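Local atomic coordinates of xylose isomerase-like TIM barrel (Anabaena variabilis ATCC 29413, PDB entry 2QW5), a protein that probably acts as a sugar (phosphate) isomerase or epimerase with a TIM-barrel fold, binding a zinc ion and d-xylose in its pocket. Residues K38-Q41 with R42-Y45; F266-P269 with I270-Y274; E320-K323 with V324-E328. All blocks are in the same frame, centred on the assembly; numbering follows the deposited sequence. Where two conformers were deposited one is given.

Contact 1 (K38-Q41 with R42-Y45)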
loop_
_atom_site.group_PDB
_atom_site.type_symbol
_atom_site.label_atom_id
_atom_site.label_comp_id
_atom_site.label_asym_id
_atom_site.label_seq_id
_atom_site.Cartn_x
_atom_site.Cartn_y
_atom_site.Cartn_z
ATOM N N LYS A 38 39.439 -3.088 8.398
ATOM C CA LYS A 38 40.629 -2.867 9.230
ATOM C C LYS A 38 40.301 -2.367 10.636
ATOM O O LYS A 38 40.939 -2.794 11.618
ATOM C CB LYS A 38 41.630 -1.938 8.534
ATOM C CG LYS A 38 42.312 -2.625 7.368
ATOM C CD LYS A 38 43.385 -1.799 6.708
ATOM C CE LYS A 38 44.154 -2.698 5.731
ATOM N NZ LYS A 38 45.264 -2.033 4.975
ATOM N N LYS A 39 39.296 -1.499 10.740
ATOM C CA LYS A 39 38.842 -0.995 12.031
ATOM C C LYS A 39 38.245 -2.137 12.823
ATOM O O LYS A 39 38.545 -2.326 13.994
ATOM C CB LYS A 39 37.798 0.108 11.838
ATOM C CG LYS A 39 37.422 0.885 13.152
ATOM C CD LYS A 39 38.568 1.781 13.685
ATOM C CE LYS A 39 38.118 2.990 14.570
ATOM N NZ LYS A 39 37.488 2.683 15.902
ATOM N N LEU A 40 37.400 -2.920 12.157
ATOM C CA LEU A 40 36.711 -4.019 12.819
ATOM C C LEU A 40 37.669 -5.097 13.297
ATOM O O LEU A 40 37.499 -5.623 14.384
ATOM C CB LEU A 40 35.608 -4.581 11.897
ATOM C CG LEU A 40 34.431 -3.585 11.718
ATOM C CD1 LEU A 40 33.560 -3.919 10.539
ATOM C CD2 LEU A 40 33.575 -3.485 12.968
ATOM N N GLN A 41 38.684 -5.398 12.481
ATOM C CA GLN A 41 39.739 -6.364 12.855
ATOM C C GLN A 41 40.407 -6.015 14.168
ATOM O O GLN A 41 40.749 -6.929 14.914
ATOM C CB GLN A 41 40.834 -6.450 11.800
ATOM C CG GLN A 41 40.514 -7.261 10.620
ATOM C CD GLN A 41 41.751 -7.448 9.758
ATOM O OE1 GLN A 41 42.382 -6.469 9.305
ATOM N NE2 GLN A 41 42.132 -8.691 9.568
ATOM N N ARG A 42 40.594 -4.712 14.436
ATOM C CA ARG A 42 41.202 -4.272 15.702
ATOM C C ARG A 42 40.361 -4.682 16.917
ATOM O O ARG A 42 40.917 -4.940 17.973
ATOM C CB ARG A 42 41.526 -2.766 15.714
ATOM C CG ARG A 42 42.594 -2.366 14.703
ATOM C CD ARG A 42 43.178 -0.992 15.009
ATOM N NE ARG A 42 44.224 -0.594 14.059
ATOM C CZ ARG A 42 45.499 -1.013 14.057
ATOM N NH1 ARG A 42 45.957 -1.917 14.939
ATOM N NH2 ARG A 42 46.335 -0.542 13.130
ATOM N N PHE A 43 39.036 -4.786 16.756
ATOM C CA PHE A 43 38.150 -5.263 17.826
ATOM C C PHE A 43 38.167 -6.782 17.993
ATOM O O PHE A 43 37.600 -7.296 18.955
ATOM C CB PHE A 43 36.678 -4.852 17.587
ATOM C CG PHE A 43 36.468 -3.383 17.359
ATOM C CD1 PHE A 43 37.217 -2.416 18.046
ATOM C CD2 PHE A 43 35.458 -2.956 16.504
ATOM C CE1 PHE A 43 37.002 -1.046 17.833
ATOM C CE2 PHE A 43 35.224 -1.585 16.277
ATOM C CZ PHE A 43 36.014 -0.621 16.949
ATOM N N GLY A 44 38.765 -7.490 17.033
ATOM C CA GLY A 44 38.925 -8.937 17.071
ATOM C C GLY A 44 38.160 -9.732 16.038
ATOM O O GLY A 44 38.211 -10.949 16.062
ATOM N N TYR A 45 37.452 -9.066 15.137
ATOM C CA TYR A 45 36.689 -9.761 14.086
ATOM C C TYR A 45 37.674 -10.343 13.090
ATOM O O TYR A 45 38.625 -9.662 12.703
ATOM C CB TYR A 45 35.694 -8.812 13.392
ATOM C CG TYR A 45 34.525 -8.413 14.275
ATOM C CD1 TYR A 45 33.489 -9.323 14.517
ATOM C CD2 TYR A 45 34.427 -7.121 14.845
ATOM C CE1 TYR A 45 32.421 -8.991 15.327
ATOM C CE2 TYR A 45 33.344 -6.761 15.640
ATOM C CZ TYR A 45 32.324 -7.698 15.859
ATOM O OH TYR A 45 31.253 -7.386 16.673
HETATM O O HOH W 1 41.353 -10.000 14.261
#
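Q41 O is gripped by two donors, G44 N at 3.0 Å and a water at 3.2 Å that also donates to Y45 O. Q41 and Y45 also meet through a CA-H...O contact, Q41 CA lying 3.5 Å from Y45 O. One residue back, L40 O takes F43 N at 2.9 Å in a bent bond (133°) from above its carbonyl plane, and also sits at the edge of the Y45 ring, in its plane, 3.4 Å from Y45 CD2. Here helix 27-42 runs out and the chain turns toward strand 47-51, the second of the TIM barrel; G44, with phi at 113°, makes the turn in a Schellman motif, where a CB would jam against the preceding carbonyl. F43 lays one ring face over K39 O, which stands 3.9 Å from the ring plane, above its centre. K39, bent at chi2 (69°) and again at chi4, folds back so that NZ comes within 3.8 Å of F43 CZ. On the buried flank L40 CD2 touches F43 CD2 at 4.0 Å, the two side chains crossing at a slant, and L40 CB abuts the Y45 ring, whose OH bonds to A318 O of helix 314-332.

Contact 2 (F266-P269 with I270-Y274)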
loop_
_atom_site.group_PDB
_atom_site.type_symbol
_atom_site.label_atom_id
_atom_site.label_comp_id
_atom_site.label_asym_id
_atom_site.label_seq_id
_atom_site.Cartn_x
_atom_site.Cartn_y
_atom_site.Cartn_z
ATOM N N PHE A 266 20.609 -20.608 24.258
ATOM C CA PHE A 266 20.818 -20.628 22.812
ATOM C C PHE A 266 22.191 -21.223 22.472
ATOM O O PHE A 266 22.281 -22.107 21.644
ATOM C CB PHE A 266 20.686 -19.215 22.209
ATOM C CG PHE A 266 20.915 -19.181 20.738
ATOM C CD1 PHE A 266 19.936 -19.678 19.865
ATOM C CD2 PHE A 266 22.128 -18.707 20.208
ATOM C CE1 PHE A 266 20.147 -19.677 18.482
ATOM C CE2 PHE A 266 22.364 -18.713 18.823
ATOM C CZ PHE A 266 21.351 -19.192 17.952
ATOM N N LEU A 267 23.257 -20.725 23.095
ATOM C CA LEU A 267 24.602 -21.169 22.747
ATOM C C LEU A 267 25.060 -22.506 23.315
ATOM O O LEU A 267 25.897 -23.164 22.681
ATOM C CB LEU A 267 25.668 -20.104 23.101
ATOM C CG LEU A 267 25.787 -18.809 22.282
ATOM C CD1 LEU A 267 26.864 -18.000 22.896
ATOM C CD2 LEU A 267 26.091 -19.071 20.820
ATOM N N THR A 268 24.589 -22.886 24.492
ATOM C CA THR A 268 25.063 -24.138 25.107
ATOM C C THR A 268 24.916 -25.370 24.191
ATOM O O THR A 268 25.906 -26.046 23.962
ATOM C CB THR A 268 24.463 -24.371 26.496
ATOM O OG1 THR A 268 24.929 -23.318 27.347
ATOM C CG2 THR A 268 24.882 -25.740 27.045
ATOM N N PRO A 269 23.706 -25.633 23.638
ATOM C CA PRO A 269 23.598 -26.798 22.752
ATOM C C PRO A 269 24.402 -26.707 21.455
ATOM O O PRO A 269 24.868 -27.741 20.943
ATOM C CB PRO A 269 22.092 -26.905 22.479
ATOM C CG PRO A 269 21.524 -25.586 22.840
ATOM C CD PRO A 269 22.407 -24.973 23.855
ATOM N N ILE A 270 24.583 -25.489 20.943
ATOM C CA ILE A 270 25.300 -25.253 19.699
ATOM C C ILE A 270 26.795 -25.479 19.864
ATOM O O ILE A 270 27.391 -26.191 19.063
ATOM C CB ILE A 270 25.044 -23.810 19.154
ATOM C CG1 ILE A 270 23.577 -23.688 18.671
ATOM C CG2 ILE A 270 26.008 -23.478 18.014
ATOM C CD1 ILE A 270 23.134 -22.246 18.365
ATOM N N VAL A 271 27.396 -24.867 20.890
ATOM C CA VAL A 271 28.859 -24.999 21.111
ATOM C C VAL A 271 29.307 -26.480 21.320
ATOM O O VAL A 271 30.409 -26.820 20.957
ATOM C CB VAL A 271 29.421 -24.047 22.213
ATOM C CG1 VAL A 271 29.123 -22.591 21.848
ATOM C CG2 VAL A 271 28.882 -24.394 23.561
ATOM N N LYS A 272 28.426 -27.339 21.831
ATOM C CA LYS A 272 28.707 -28.763 21.953
ATOM C C LYS A 272 28.957 -29.474 20.637
ATOM O O LYS A 272 29.755 -30.392 20.621
ATOM C CB LYS A 272 27.565 -29.502 22.670
ATOM C CG LYS A 272 27.511 -29.178 24.158
ATOM C CD LYS A 272 26.289 -29.728 24.936
ATOM C CE LYS A 272 26.308 -29.158 26.390
ATOM N NZ LYS A 272 25.125 -29.530 27.214
ATOM N N VAL A 273 28.271 -29.077 19.561
ATOM C CA VAL A 273 28.337 -29.759 18.255
ATOM C C VAL A 273 28.794 -28.945 17.042
ATOM O O VAL A 273 28.931 -29.500 15.974
ATOM C CB VAL A 273 26.951 -30.345 17.881
ATOM C CG1 VAL A 273 26.411 -31.219 19.035
ATOM C CG2 VAL A 273 25.943 -29.226 17.532
ATOM N N TYR A 274 29.015 -27.648 17.209
ATOM C CA TYR A 274 29.350 -26.736 16.130
ATOM C C TYR A 274 30.663 -26.095 16.471
ATOM O O TYR A 274 30.794 -25.586 17.564
ATOM C CB TYR A 274 28.264 -25.644 16.031
ATOM C CG TYR A 274 28.540 -24.591 14.984
ATOM C CD1 TYR A 274 28.359 -24.863 13.612
ATOM C CD2 TYR A 274 29.011 -23.324 15.353
ATOM C CE1 TYR A 274 28.635 -23.886 12.643
ATOM C CE2 TYR A 274 29.279 -22.374 14.414
ATOM C CZ TYR A 274 29.085 -22.653 13.050
ATOM O OH TYR A 274 29.374 -21.683 12.132
#
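The F266 ring has the CD1 methyl of I270 over one face, 3.8 Å from the ring centroid and 21° off the normal, a CH-pi contact displaced toward the CE2 and CZ side. The ring of F230, from helix 227-240, also meets F266, with the two planes about 15° apart. With CG1 beside the backbone N and CD1 extended beyond it (chi2 169°), the I270 branch reaches back one turn to the phenyl and to F266 O, 3.4 Å from CD1. That carbonyl is buried without a polar partner. P269 brings no N-H, and the helix is kinked where its nitrogen leaves the turn before unbonded; L267 O then takes V271 N at 2.9 Å in a nearly straight bond, and I270 O accepts both V273 N and Y274 N. Helix 263-273 is the crossover of a beta-alpha-beta unit of the TIM barrel, linking strand 243-248 to strand 278-280. Cutting F266 back to an alanine is likely to leave I270 CD1 and the F230 ring facing a gap. The side chain of F266 lies about 6 Å from that of the zinc ligand D216. On the outer side T268 and K272 run side by side, T268 CG2 3.8 Å from K272 CE, while T268 OG1 bonds back to K264 O. V271 CG2 presses against L267 O at 3.3 Å.

Contact 3 (E320-K323 with V324-E328); sequences EAIK and VTRKE
R326 begins against I322: its CB lies 3.5 Å from I322 O, and CG closes on the same oxygen at 3.4 Å. With CG anti to the carbonyl carbon (chi1 -70°) and the chain extended as far as NE, the side chain runs past I322, NE coming 4.2 Å from I322 CG1, which approaches the guanidinium obliquely. At the tip NH2 is satisfied by S9 O, just before the first barrel strand. T325 meets the preceding turn through its hydroxyl. Its OG1 lies beside its own backbone N (chi1 -56°) and donates to A321 O at 2.7 Å, while T325 N donates to that oxygen from the opposite face of the carbonyl plane. A321 O thus holds two hydrogen bonds, satisfying the buried hydroxyl within the helix. V324 CG1 also packs against A321 O, at 3.3 Å. K327 NZ forms a salt bridge with E328 OE2 at 2.8 Å, on the anti side, tilted out of the carboxylate plane; K331 is a second partner of that oxygen. A threonine hydroxyl bonded to the carbonyl four residues back is a familiar feature of alpha-helices, here on helix 314-332, which packs over strands 11-14 and 278-280 where the TIM barrel closes.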
loop_
_atom_site.group_PDB
_atom_site.type_symbol
_atom_site.label_atom_id
_atom_site.label_comp_id
_atom_site.label_asym_id
_atom_site.label_seq_id
_atom_site.Cartn_x
_atom_site.Cartn_y
_atom_site.Cartn_z
ATOM N N GLU A 320 31.196 -3.493 21.261
ATOM C CA GLU A 320 30.427 -4.042 22.391
ATOM C C GLU A 320 29.843 -5.400 22.041
ATOM O O GLU A 320 29.704 -6.245 22.926
ATOM C CB GLU A 320 29.265 -3.118 22.787
ATOM C CG GLU A 320 29.676 -1.771 23.345
ATOM C CD GLU A 320 30.353 -1.838 24.721
ATOM O OE1 GLU A 320 30.014 -2.711 25.553
ATOM O OE2 GLU A 320 31.235 -0.988 24.976
ATOM N N ALA A 321 29.491 -5.580 20.768
ATOM C CA ALA A 321 28.892 -6.862 20.273
ATOM C C ALA A 321 29.885 -8.062 20.420
ATOM O O ALA A 321 29.519 -9.140 20.915
ATOM C CB ALA A 321 28.426 -6.687 18.806
ATOM N N ILE A 322 31.134 -7.859 19.987
ATOM C CA ILE A 322 32.159 -8.908 20.085
ATOM C C ILE A 322 32.516 -9.138 21.559
ATOM O O ILE A 322 32.708 -10.272 21.936
ATOM C CB ILE A 322 33.408 -8.658 19.188
ATOM C CG1 ILE A 322 34.371 -9.861 19.207
ATOM C CG2 ILE A 322 34.131 -7.335 19.559
ATOM C CD1 ILE A 322 35.274 -9.953 17.937
ATOM N N LYS A 323 32.588 -8.061 22.367
ATOM C CA LYS A 323 32.888 -8.161 23.795
ATOM C C LYS A 323 31.845 -9.016 24.516
ATOM O O LYS A 323 32.208 -9.982 25.206
ATOM C CB LYS A 323 33.072 -6.777 24.432
ATOM C CG LYS A 323 34.393 -6.077 24.014
ATOM C CD LYS A 323 34.415 -4.608 24.473
ATOM C CE LYS A 323 35.730 -3.846 24.158
ATOM N NZ LYS A 323 36.930 -4.221 24.979
ATOM N N VAL A 324 30.562 -8.728 24.302
ATOM C CA VAL A 324 29.489 -9.541 24.921
ATOM C C VAL A 324 29.506 -10.993 24.435
ATOM O O VAL A 324 29.382 -11.898 25.246
ATOM C CB VAL A 324 28.054 -8.889 24.860
ATOM C CG1 VAL A 324 27.450 -8.891 23.434
ATOM C CG2 VAL A 324 27.119 -9.637 25.806
ATOM N N THR A 325 29.660 -11.211 23.123
ATOM C CA THR A 325 29.694 -12.565 22.530
ATOM C C THR A 325 30.820 -13.408 23.154
ATOM O O THR A 325 30.602 -14.564 23.528
ATOM C CB THR A 325 29.842 -12.516 20.980
ATOM O OG1 THR A 325 28.767 -11.730 20.425
ATOM C CG2 THR A 325 29.867 -13.922 20.356
ATOM N N ARG A 326 32.011 -12.822 23.269
ATOM C CA ARG A 326 33.158 -13.509 23.895
ATOM C C ARG A 326 32.958 -13.768 25.396
ATOM O O ARG A 326 33.312 -14.866 25.873
ATOM C CB ARG A 326 34.483 -12.749 23.656
ATOM C CG ARG A 326 34.919 -12.832 22.236
ATOM C CD ARG A 326 36.410 -12.762 22.060
ATOM N NE ARG A 326 36.833 -12.990 20.667
ATOM C CZ ARG A 326 36.886 -14.183 20.044
ATOM N NH1 ARG A 326 36.446 -15.329 20.601
ATOM N NH2 ARG A 326 37.335 -14.206 18.788
ATOM N N LYS A 327 32.343 -12.802 26.099
ATOM C CA LYS A 327 32.040 -12.919 27.516
ATOM C C LYS A 327 31.118 -14.101 27.747
ATOM O O LYS A 327 31.345 -14.925 28.625
ATOM C CB LYS A 327 31.354 -11.657 28.061
ATOM C CG LYS A 327 31.445 -11.550 29.588
ATOM C CD LYS A 327 30.789 -10.322 30.246
ATOM C CE LYS A 327 29.334 -10.570 30.695
ATOM N NZ LYS A 327 28.365 -10.684 29.564
ATOM N N GLU A 328 30.090 -14.187 26.921
ATOM C CA GLU A 328 29.070 -15.232 27.033
ATOM C C GLU A 328 29.546 -16.593 26.585
ATOM O O GLU A 328 29.128 -17.619 27.150
ATOM C CB GLU A 328 27.816 -14.789 26.278
ATOM C CG GLU A 328 27.170 -13.536 26.918
ATOM C CD GLU A 328 26.611 -13.767 28.313
ATOM O OE1 GLU A 328 26.213 -14.912 28.652
ATOM O OE2 GLU A 328 26.559 -12.769 29.061
#

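How the contacts relate
Contacts 1 and 3 share one interface on the outside of the barrel: their centres are 13 Å apart, and the Y45 ring with the F43-G44 backbone packs on A321 and I322. Contact 2 sits on the neighbouring helix, its centre 16 Å from that of contact 3; their nearest atoms are about 5 Å apart, and W263 bridges the two helices by touching V324 and T325. Contacts 1 and 2 do not meet, with centres 25 Å apart. None of the three binds the ligands. The side chain of F266 in contact 2 lies about 10 Å from the zinc ion and about 13 Å from d-xylose, that of T325 in contact 3 about 14 Å from the zinc.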